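3-oxoacyl-[acyl-carrier-protein] synthase 3 (Micrococcus luteus NCTC 2665, PDB 4EWP) probably catalyses the first condensation of fatty acid synthesis, joining the acetyl group of acetyl-CoA to malonyl-ACP with release of carbon dioxide. Local coordinates at residues Ser82-Ala86 and Ala142-Leu146; Trp197-Ser201 and Gly337-Val341; Met251-Arg256 and Phe285-Leu289. All blocks are in the same frame, centred on the assembly; numbering follows the deposited sequence.

Interaction 1: residues Ser82-Ala86 and Ala142-Leu146; sequences SDLDA and ARHVL
Backbone pairing, extended by the Asp85 carboxylate, joins Asp85 and Ala86 to Arg143-Leu146 at the start of the parallel strands 86-90 and 144-152 of the first mixed sheet. Asp85 N donates to His144 O at 2.8 Å in the carbonyl plane. Leu146 N donates to Ala86 O at 2.9 Å, nearly straight at the hydrogen (172°). At the start of strand 144-152, Asp85 OD2 accepts the N-H groups of Arg143 and His144. Arg143 N meets the anti lone pair of Asp85 OD2 at 2.5 Å, a short distance to be read with caution. His144 N comes from above the carboxylate plane, 3.0 Å from Asp85 OD2. Asp85 CG lies beside its own backbone N (chi1 -56°), which brings OD2 to these donors. A water lies in plane at the His144 ring edge, 2.7 Å from ND1, and is also hydrogen-bonded to Asp83 O. Leu84 CD1 rests on Leu146 CB at 3.9 Å, and Ile109 lines both leucines. On another side, Val145 packs against helix 125-138. Two N-H groups directed at one oxygen would restrain the carboxylate and probably favour its charged form, though the short Arg143 distance leaves its exact position doubtful.

Interaction 2: residues Trp197-Ser201 and Gly337-Val341; sequences WSTIS and GAGLV
A single water ties Trp197 and Ile200 to Gly339. It accepts from Gly339 N at 2.9 Å and from Ile200 N at 3.2 Å, and is also hydrogen-bonded to Trp197 O. The three backbone groups are thus joined through the water, and no direct hydrogen bond links the segments. Gly339 O points at the tryptophan instead. It takes a CA-H...O contact from Trp197 CA at 3.0 Å and lies 3.4 Å from Trp197 CD1. Trp197 CG is anti to the backbone N (chi1 -166°). The indole keeps CD1 near Gly339 O, while NE1 is hydrogen-bonded to Ser100 O of the second subunit. The ring meets His96 of that subunit edge-to-face. Residues 337-341 form the hairpin turn between strands 330-337 and 341-348 of the second mixed sheet. Gly337 and Val341 pair through two backbone hydrogen bonds, and the peptide bond before Leu340 is cis. Such a glycine-rich turn beside the reactive cysteine is familiar from the thiolase superfamily. Here Gly337 lies about 4 Å from the side chain of Cys123, the predicted nucleophile. Ile200 lies along the start of the turn. Its CB touches Ala338 CB at 3.7 Å, while CD1 reaches past Ala338 N to Leu340 CD2 at 4.2 Å. Ala338 CB also presses on Ile200 O at 3.3 Å. Pro99 of the second subunit packs on Ala338 as well.

Interaction 3: residues Met251-Arg256 and Phe285-Leu289; sequences MAKVAR and FAKQL
The Phe285 ring meets the facing helix with its CE1-CZ-CE2 rim, against Met251, Ala252 and Ala255. Ala255 CB sits at its edge, near the ring plane, 4.0 Å from CE2. Met251 O and Ala252 CA approach the ring obliquely, and Met251 CB touches CZ at 3.7 Å. Phe272 also meets this ring edge-to-face. The Arg256 guanidinium is the second flat group. One face carries Ala252 O of its own helix, offset toward the rim. At its edge, in plane, lies the backbone O of Gln288, 3.6 Å from NH1. The Gln288 side-chain amide is turned 68° against the guanidinium, so the two do not stack. Gln288 CG, anti to the backbone N (chi1 -167°), is set on Ala252 CB at 3.6 Å; the bend at chi2 then turns the amide. Leu289 CD2 sits between Ala255 CB, at 3.9 Å, and Arg256 CG, at 4.0 Å. The contact packs helix 279-288 against helix 240-262 on the outer side of the second mixed sheet of the thiolase fold. Leu332 of strand 330-337 touches both Ala255 and Leu289 and closes the inner side. Two alanines on helix 240-262 let the larger Phe285 and Leu289 come close. The segments make no hydrogen bonds to each other. The joint therefore rests on apolar packing, with the polar ends of Arg256 and Gln288 gathered at its more exposed margin.

The two mixed sheets share the strand order 1-5-4-2-3, the duplicated half of the thiolase fold. Interaction 1 belongs to the first sheet, interactions 2 and 3 to the second half. Interactions 1 and 2 lie on opposite sides of the chain's centre, their own centres 31 Å apart. Interaction 1 is far from the predicted active site. Interaction 2 lies next to it: Gly337 is about 4 Å from the side chain of Cys123 and about 6 Å from that of His275. Interaction 3 lies further off, its Phe285 side chain about 7 Å from that of His275. Interactions 2 and 3 come within about 6 Å at their nearest atoms. Helix 240-262 connects them: Trp246 touches both Leu340 and Met251.

Interaction 1: residues Ser82-Ala86 and Ala142-Leu146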
loop_
_atom_site.group_PDB
_atom_site.type_symbol
_atom_site.label_atom_id
_atom_site.label_comp_id
_atom_site.label_asym_id
_atom_site.label_seq_id
_atom_site.Cartn_x
_atom_site.Cartn_y
_atom_site.Cartn_z
ATOM N N SER A 82 -5.034 21.450 3.532
ATOM C CA SER A 82 -4.687 21.435 4.947
ATOM C C SER A 82 -5.794 20.906 5.847
ATOM O O SER A 82 -5.552 20.614 7.015
ATOM C CB SER A 82 -4.245 22.825 5.405
ATOM O OG SER A 82 -5.146 23.818 4.946
ATOM N N ASP A 83 -7.008 20.794 5.317
ATOM C CA ASP A 83 -8.091 20.179 6.076
ATOM C C ASP A 83 -8.003 18.652 6.113
ATOM O O ASP A 83 -8.673 18.020 6.928
ATOM C CB ASP A 83 -9.457 20.608 5.535
ATOM C CG ASP A 83 -9.716 22.099 5.728
ATOM O OD1 ASP A 83 -9.503 22.598 6.857
ATOM O OD2 ASP A 83 -10.112 22.769 4.750
ATOM N N LEU A 84 -7.180 18.060 5.252
ATOM C CA LEU A 84 -7.074 16.599 5.214
ATOM C C LEU A 84 -6.202 16.029 6.348
ATOM O O LEU A 84 -5.172 16.595 6.683
ATOM C CB LEU A 84 -6.530 16.136 3.860
ATOM C CG LEU A 84 -7.314 16.512 2.604
ATOM C CD1 LEU A 84 -6.452 16.241 1.377
ATOM C CD2 LEU A 84 -8.685 15.791 2.510
ATOM N N ASP A 85 -6.615 14.901 6.922
ATOM C CA ASP A 85 -5.899 14.286 8.033
ATOM C C ASP A 85 -5.203 13.016 7.571
ATOM O O ASP A 85 -4.463 12.413 8.346
ATOM C CB ASP A 85 -6.863 13.912 9.165
ATOM C CG ASP A 85 -7.675 15.079 9.647
ATOM O OD1 ASP A 85 -7.153 16.215 9.638
ATOM O OD2 ASP A 85 -8.842 14.861 10.035
ATOM N N ALA A 86 -5.467 12.597 6.329
ATOM C CA ALA A 86 -4.836 11.411 5.749
ATOM C C ALA A 86 -5.029 11.367 4.242
ATOM O O ALA A 86 -6.033 11.867 3.724
ATOM C CB ALA A 86 -5.388 10.146 6.382
ATOM N N ALA A 142 -8.948 10.167 12.118
ATOM C CA ALA A 142 -8.977 11.205 11.092
ATOM C C ALA A 142 -10.394 11.774 10.920
ATOM O O ALA A 142 -11.386 11.047 10.997
ATOM C CB ALA A 142 -8.441 10.648 9.751
ATOM N N ARG A 143 -10.487 13.077 10.694
ATOM C CA ARG A 143 -11.779 13.707 10.440
ATOM C C ARG A 143 -12.070 13.826 8.933
ATOM O O ARG A 143 -13.221 13.773 8.512
ATOM C CB ARG A 143 -11.844 15.072 11.124
ATOM C CG ARG A 143 -11.833 14.999 12.653
ATOM C CD ARG A 143 -12.231 16.333 13.279
ATOM N NE ARG A 143 -13.353 16.945 12.561
ATOM C CZ ARG A 143 -14.628 16.589 12.706
ATOM N NH1 ARG A 143 -14.963 15.616 13.550
ATOM N NH2 ARG A 143 -15.570 17.205 12.001
ATOM N N HIS A 144 -11.020 13.976 8.133
ATOM C CA HIS A 144 -11.146 14.053 6.674
ATOM C C HIS A 144 -10.049 13.218 5.971
ATOM O O HIS A 144 -8.856 13.473 6.147
ATOM C CB HIS A 144 -11.057 15.505 6.192
ATOM C CG HIS A 144 -12.099 16.410 6.773
ATOM N ND1 HIS A 144 -11.879 17.174 7.901
ATOM C CD2 HIS A 144 -13.364 16.694 6.371
ATOM C CE1 HIS A 144 -12.961 17.882 8.172
ATOM N NE2 HIS A 144 -13.874 17.610 7.256
ATOM N N VAL A 145 -10.455 12.234 5.172
ATOM C CA VAL A 145 -9.506 11.335 4.523
ATOM C C VAL A 145 -9.703 11.430 3.029
ATOM O O VAL A 145 -10.838 11.327 2.525
ATOM C CB VAL A 145 -9.706 9.859 4.991
ATOM C CG1 VAL A 145 -8.710 8.892 4.308
ATOM C CG2 VAL A 145 -9.583 9.774 6.496
ATOM N N LEU A 146 -8.605 11.655 2.320
ATOM C CA LEU A 146 -8.646 11.668 0.865
ATOM C C LEU A 146 -8.317 10.276 0.351
ATOM O O LEU A 146 -7.335 9.685 0.783
ATOM C CB LEU A 146 -7.628 12.670 0.324
ATOM C CG LEU A 146 -7.440 12.653 -1.187
ATOM C CD1 LEU A 146 -8.668 13.223 -1.922
ATOM C CD2 LEU A 146 -6.184 13.408 -1.548
HETATM O O HOH W 1 -9.693 17.579 9.493
#

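Interaction 2: residues Trp197-Ser201 and Gly337-Val341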
loop_
_atom_site.group_PDB
_atom_site.type_symbol
_atom_site.label_atom_id
_atom_site.label_comp_id
_atom_site.label_asym_id
_atom_site.label_seq_id
_atom_site.Cartn_x
_atom_site.Cartn_y
_atom_site.Cartn_z
ATOM N N TRP A 197 -3.867 -16.119 -6.927
ATOM C CA TRP A 197 -2.961 -14.983 -7.164
ATOM C C TRP A 197 -2.578 -14.837 -8.639
ATOM O O TRP A 197 -2.445 -13.725 -9.146
ATOM C CB TRP A 197 -1.706 -15.144 -6.293
ATOM C CG TRP A 197 -0.797 -13.940 -6.140
ATOM C CD1 TRP A 197 -0.937 -12.907 -5.247
ATOM C CD2 TRP A 197 0.444 -13.696 -6.835
ATOM N NE1 TRP A 197 0.115 -12.021 -5.371
ATOM C CE2 TRP A 197 0.976 -12.485 -6.333
ATOM C CE3 TRP A 197 1.140 -14.368 -7.842
ATOM C CZ2 TRP A 197 2.164 -11.938 -6.814
ATOM C CZ3 TRP A 197 2.327 -13.823 -8.313
ATOM C CH2 TRP A 197 2.824 -12.621 -7.799
ATOM N N SER A 198 -2.454 -15.957 -9.346
ATOM C CA SER A 198 -1.935 -15.902 -10.703
ATOM C C SER A 198 -2.999 -15.632 -11.767
ATOM O O SER A 198 -2.665 -15.498 -12.948
ATOM C CB SER A 198 -1.167 -17.184 -11.049
ATOM O OG SER A 198 -2.071 -18.235 -11.355
ATOM N N THR A 199 -4.264 -15.534 -11.360
ATOM C CA THR A 199 -5.362 -15.361 -12.326
ATOM C C THR A 199 -5.254 -14.068 -13.141
ATOM O O THR A 199 -5.462 -14.068 -14.353
ATOM C CB THR A 199 -6.749 -15.488 -11.652
ATOM O OG1 THR A 199 -6.905 -16.835 -11.190
ATOM C CG2 THR A 199 -7.874 -15.175 -12.645
ATOM N N ILE A 200 -4.924 -12.978 -12.460
ATOM C CA ILE A 200 -4.576 -11.713 -13.088
ATOM C C ILE A 200 -3.212 -11.367 -12.495
ATOM O O ILE A 200 -3.078 -11.271 -11.280
ATOM C CB ILE A 200 -5.574 -10.606 -12.686
ATOM C CG1 ILE A 200 -7.009 -11.020 -13.006
ATOM C CG2 ILE A 200 -5.247 -9.290 -13.362
ATOM C CD1 ILE A 200 -8.041 -10.042 -12.418
ATOM N N SER A 201 -2.201 -11.194 -13.338
ATOM C CA SER A 201 -0.842 -11.042 -12.840
ATOM C C SER A 201 0.067 -10.483 -13.920
ATOM O O SER A 201 -0.361 -10.318 -15.057
ATOM C CB SER A 201 -0.301 -12.391 -12.373
ATOM O OG SER A 201 -0.194 -13.299 -13.453
ATOM N N GLY A 337 -10.248 -7.323 -8.297
ATOM C CA GLY A 337 -9.128 -7.496 -9.208
ATOM C C GLY A 337 -8.033 -8.442 -8.752
ATOM O O GLY A 337 -8.263 -9.292 -7.890
ATOM N N ALA A 338 -6.846 -8.286 -9.344
ATOM C CA ALA A 338 -5.703 -9.176 -9.112
ATOM C C ALA A 338 -5.443 -9.438 -7.619
ATOM O O ALA A 338 -5.481 -8.523 -6.795
ATOM C CB ALA A 338 -4.454 -8.613 -9.781
ATOM N N GLY A 339 -5.188 -10.692 -7.269
ATOM C CA GLY A 339 -4.978 -11.036 -5.875
ATOM C C GLY A 339 -5.258 -12.491 -5.559
ATOM O O GLY A 339 -4.349 -13.234 -5.167
ATOM N N LEU A 340 -6.516 -12.909 -5.709
ATOM C CA LEU A 340 -7.606 -12.025 -6.091
ATOM C C LEU A 340 -8.064 -11.235 -4.857
ATOM O O LEU A 340 -7.959 -11.719 -3.732
ATOM C CB LEU A 340 -8.756 -12.861 -6.653
ATOM C CG LEU A 340 -8.558 -13.566 -8.010
ATOM C CD1 LEU A 340 -9.609 -14.655 -8.249
ATOM C CD2 LEU A 340 -8.585 -12.551 -9.143
ATOM N N VAL A 341 -8.550 -10.015 -5.067
ATOM C CA VAL A 341 -9.110 -9.219 -3.976
ATOM C C VAL A 341 -10.411 -8.536 -4.402
ATOM O O VAL A 341 -10.641 -8.302 -5.591
ATOM C CB VAL A 341 -8.117 -8.153 -3.445
ATOM C CG1 VAL A 341 -6.901 -8.819 -2.800
ATOM C CG2 VAL A 341 -7.701 -7.182 -4.563
HETATM O O HOH W 2 -4.804 -12.694 -9.296
#

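Interaction 3: residues Met251-Arg256 and Phe285-Leu289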
loop_
_atom_site.group_PDB
_atom_site.type_symbol
_atom_site.label_atom_id
_atom_site.label_comp_id
_atom_site.label_asym_id
_atom_site.label_seq_id
_atom_site.Cartn_x
_atom_site.Cartn_y
_atom_site.Cartn_z
ATOM N N MET A 251 -18.722 -12.376 -7.177
ATOM C CA MET A 251 -18.964 -11.027 -6.717
ATOM C C MET A 251 -20.448 -10.741 -6.490
ATOM O O MET A 251 -20.797 -9.907 -5.667
ATOM C CB MET A 251 -18.334 -10.013 -7.667
ATOM C CG MET A 251 -16.799 -10.077 -7.668
ATOM S SD MET A 251 -16.020 -9.812 -6.047
ATOM C CE MET A 251 -15.774 -11.478 -5.434
ATOM N N ALA A 252 -21.328 -11.440 -7.189
ATOM C CA ALA A 252 -22.745 -11.212 -6.952
ATOM C C ALA A 252 -23.086 -11.589 -5.510
ATOM O O ALA A 252 -23.928 -10.960 -4.884
ATOM C CB ALA A 252 -23.608 -11.966 -7.948
ATOM N N LYS A 253 -22.409 -12.591 -4.969
ATOM C CA LYS A 253 -22.646 -13.001 -3.585
ATOM C C LYS A 253 -22.109 -11.936 -2.640
ATOM O O LYS A 253 -22.726 -11.632 -1.618
ATOM C CB LYS A 253 -21.989 -14.352 -3.293
ATOM C CG LYS A 253 -22.348 -15.431 -4.309
ATOM C CD LYS A 253 -21.799 -16.799 -3.913
ATOM C CE LYS A 253 -22.097 -17.837 -4.982
ATOM N NZ LYS A 253 -21.740 -19.204 -4.522
ATOM N N VAL A 254 -20.957 -11.367 -2.991
ATOM C CA VAL A 254 -20.377 -10.286 -2.207
ATOM C C VAL A 254 -21.344 -9.088 -2.191
ATOM O O VAL A 254 -21.638 -8.513 -1.137
ATOM C CB VAL A 254 -18.993 -9.862 -2.764
ATOM C CG1 VAL A 254 -18.444 -8.630 -2.020
ATOM C CG2 VAL A 254 -18.002 -11.030 -2.696
ATOM N N ALA A 255 -21.858 -8.727 -3.357
ATOM C CA ALA A 255 -22.786 -7.601 -3.433
ATOM C C ALA A 255 -24.036 -7.832 -2.575
ATOM O O ALA A 255 -24.484 -6.943 -1.849
ATOM C CB ALA A 255 -23.164 -7.321 -4.880
ATOM N N ARG A 256 -24.607 -9.026 -2.653
ATOM C CA ARG A 256 -25.787 -9.318 -1.845
ATOM C C ARG A 256 -25.416 -9.269 -0.366
ATOM O O ARG A 256 -26.185 -8.789 0.468
ATOM C CB ARG A 256 -26.429 -10.660 -2.224
ATOM C CG ARG A 256 -27.185 -10.606 -3.567
ATOM C CD ARG A 256 -27.919 -11.916 -3.905
ATOM N NE ARG A 256 -26.980 -13.004 -4.176
ATOM C CZ ARG A 256 -26.774 -13.550 -5.373
ATOM N NH1 ARG A 256 -27.462 -13.130 -6.437
ATOM N NH2 ARG A 256 -25.885 -14.530 -5.500
ATOM N N PHE A 285 -23.807 -8.966 -14.136
ATOM C CA PHE A 285 -23.818 -8.578 -12.730
ATOM C C PHE A 285 -25.145 -7.887 -12.349
ATOM O O PHE A 285 -25.847 -8.309 -11.426
ATOM C CB PHE A 285 -22.627 -7.645 -12.492
ATOM C CG PHE A 285 -22.102 -7.656 -11.094
ATOM C CD1 PHE A 285 -20.782 -7.309 -10.845
ATOM C CD2 PHE A 285 -22.920 -7.989 -10.028
ATOM C CE1 PHE A 285 -20.278 -7.303 -9.556
ATOM C CE2 PHE A 285 -22.429 -7.984 -8.731
ATOM C CZ PHE A 285 -21.105 -7.641 -8.494
ATOM N N ALA A 286 -25.493 -6.835 -13.080
ATOM C CA ALA A 286 -26.746 -6.123 -12.852
ATOM C C ALA A 286 -27.948 -7.056 -12.915
ATOM O O ALA A 286 -28.879 -6.931 -12.122
ATOM C CB ALA A 286 -26.900 -4.975 -13.865
ATOM N N LYS A 287 -27.939 -7.992 -13.861
ATOM C CA LYS A 287 -29.048 -8.933 -13.983
ATOM C C LYS A 287 -29.133 -9.817 -12.740
ATOM O O LYS A 287 -30.218 -10.125 -12.243
ATOM C CB LYS A 287 -28.876 -9.796 -15.232
ATOM C CG LYS A 287 -29.872 -10.948 -15.341
ATOM C CD LYS A 287 -29.682 -11.738 -16.640
ATOM C CE LYS A 287 -30.509 -13.031 -16.635
ATOM N NZ LYS A 287 -30.468 -13.746 -17.948
ATOM N N GLN A 288 -27.978 -10.223 -12.229
ATOM C CA GLN A 288 -27.946 -11.173 -11.125
ATOM C C GLN A 288 -28.496 -10.527 -9.828
ATOM O O GLN A 288 -29.133 -11.185 -8.989
ATOM C CB GLN A 288 -26.521 -11.709 -10.959
ATOM C CG GLN A 288 -26.402 -12.933 -10.064
ATOM C CD GLN A 288 -27.121 -14.157 -10.615
ATOM O OE1 GLN A 288 -27.410 -14.242 -11.813
ATOM N NE2 GLN A 288 -27.413 -15.117 -9.735
ATOM N N LEU A 289 -28.283 -9.218 -9.700
ATOM C CA LEU A 289 -28.756 -8.472 -8.535
ATOM C C LEU A 289 -30.238 -8.128 -8.570
ATOM O O LEU A 289 -30.753 -7.511 -7.636
ATOM C CB LEU A 289 -27.952 -7.193 -8.358
ATOM C CG LEU A 289 -26.492 -7.424 -7.988
ATOM C CD1 LEU A 289 -25.795 -6.102 -7.697
ATOM C CD2 LEU A 289 -26.420 -8.352 -6.792
#